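Local structure of PncC family amidohydrolase (Enterobacter asburiae, 6L19) at residues S8-T11 with V12-T16. The protein belongs to the PncC/CinA C-terminal family and may hydrolyse the amide of nicotinamide mononucleotide, returning the product to NAD synthesis. The protein carries 3 engineered substitutions. Residues are numbered along the deposited sequence; the frame is centred on the assembly and turned at random.
Sequences SNNT and VGELT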
loop_
_atom_site.group_PDB
_atom_site.type_symbol
_atom_site.label_atom_id
_atom_site.label_comp_id
_atom_site.label_asym_id
_atom_site.label_seq_id
_atom_site.Cartn_x
_atom_site.Cartn_y
_atom_site.Cartn_z
ATOM N N SER A 8 -5.360 -21.517 13.053
ATOM C CA SER A 8 -5.801 -21.959 14.371
ATOM C C SER A 8 -6.858 -21.007 14.962
ATOM O O SER A 8 -6.718 -20.607 16.115
ATOM C CB SER A 8 -4.612 -22.046 15.340
ATOM O OG SER A 8 -3.427 -22.500 14.703
ATOM N N ASN A 9 -7.897 -20.654 14.192
ATOM C CA ASN A 9 -8.952 -19.735 14.637
ATOM C C ASN A 9 -8.360 -18.444 15.203
ATOM O O ASN A 9 -8.572 -18.078 16.362
ATOM C CB ASN A 9 -9.870 -20.377 15.682
ATOM C CG ASN A 9 -10.235 -21.804 15.354
ATOM O OD1 ASN A 9 -10.988 -22.067 14.418
ATOM N ND2 ASN A 9 -9.717 -22.739 16.145
ATOM N N ASN A 10 -7.590 -17.763 14.368
ATOM C CA ASN A 10 -6.969 -16.503 14.737
ATOM C C ASN A 10 -7.553 -15.384 13.888
ATOM O O ASN A 10 -7.764 -15.557 12.681
ATOM C CB ASN A 10 -5.447 -16.554 14.539
ATOM C CG ASN A 10 -4.748 -17.383 15.589
ATOM O OD1 ASN A 10 -4.759 -17.044 16.772
ATOM N ND2 ASN A 10 -4.121 -18.466 15.161
ATOM N N THR A 11 -7.802 -14.238 14.517
ATOM C CA THR A 11 -8.096 -13.044 13.755
ATOM C C THR A 11 -6.831 -12.551 13.047
ATOM O O THR A 11 -5.710 -12.992 13.325
ATOM C CB THR A 11 -8.650 -11.942 14.661
ATOM O OG1 THR A 11 -7.604 -11.432 15.503
ATOM C CG2 THR A 11 -9.819 -12.468 15.522
ATOM N N VAL A 12 -7.022 -11.613 12.121
ATOM C CA VAL A 12 -5.876 -11.010 11.442
ATOM C C VAL A 12 -4.986 -10.279 12.439
ATOM O O VAL A 12 -3.752 -10.327 12.344
ATOM C CB VAL A 12 -6.363 -10.089 10.310
ATOM C CG1 VAL A 12 -5.237 -9.200 9.813
ATOM C CG2 VAL A 12 -6.888 -10.947 9.184
ATOM N N GLY A 13 -5.593 -9.630 13.439
ATOM C CA GLY A 13 -4.805 -8.965 14.464
ATOM C C GLY A 13 -3.975 -9.942 15.270
ATOM O O GLY A 13 -2.835 -9.647 15.648
ATOM N N GLU A 14 -4.521 -11.128 15.536
ATOM C CA GLU A 14 -3.715 -12.141 16.209
ATOM C C GLU A 14 -2.583 -12.630 15.315
ATOM O O GLU A 14 -1.471 -12.865 15.801
ATOM C CB GLU A 14 -4.580 -13.319 16.635
ATOM C CG GLU A 14 -5.609 -13.010 17.715
ATOM C CD GLU A 14 -6.363 -14.268 18.104
ATOM O OE1 GLU A 14 -7.262 -14.677 17.323
ATOM O OE2 GLU A 14 -6.022 -14.862 19.156
ATOM N N LEU A 15 -2.847 -12.807 14.008
ATOM C CA LEU A 15 -1.800 -13.294 13.105
ATOM C C LEU A 15 -0.648 -12.298 13.005
ATOM O O LEU A 15 0.525 -12.690 13.066
ATOM C CB LEU A 15 -2.375 -13.584 11.710
ATOM C CG LEU A 15 -3.363 -14.743 11.609
ATOM C CD1 LEU A 15 -4.004 -14.803 10.234
ATOM C CD2 LEU A 15 -2.723 -16.073 11.972
ATOM N N THR A 16 -0.959 -11.002 12.863
ATOM C CA THR A 16 0.109 -10.010 12.759
ATOM C C THR A 16 0.894 -9.891 14.057
ATOM O O THR A 16 2.098 -9.620 14.027
ATOM C CB THR A 16 -0.432 -8.632 12.354
ATOM O OG1 THR A 16 -1.308 -8.125 13.365
ATOM C CG2 THR A 16 -1.192 -8.708 11.015
#
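Thr11 and Glu14 trade hydrogen bonds at the start of helix 12-25, each using its side chain to reach the other's backbone. Thr11 OG1 accepts from Glu14 N at 3.1 Å; a chi1 of 71° tucks the hydroxyl between its own backbone N and carbonyl carbon, turned toward the first turn of the helix. In return Glu14, its CG beside its own backbone N and the chain extended from there, runs back toward the N-terminus so that OE1 accepts from Thr11 N at 2.9 Å. That donor arrives on the anti side of the carboxylate, 17° out of its plane. The side chains of Thr11 and Glu14 cross at about a right angle, Thr11 OG1 lying 3.4 Å from Glu14 CG. Thr11 O meanwhile accepts from Leu15 N (2.9 Å), a backbone bond of the opening helical turn. Asn10 sets its amide across the Glu14 carboxylate, the planes 70° apart; its OD1 stays 3.5 Å from Glu14 OE2, two acceptors that do not bond, and instead takes a hydrogen bond from Lys18 NZ. Asn10 CB also rests 3.8 Å from Leu15 CD2, while Val12 and Leu15 touch His156 of helix 147-165, whose NE2 is hydrogen-bonded to Asn10 O. With Thr11 as N-cap and Glu14 three residues on, this is a classic capping box.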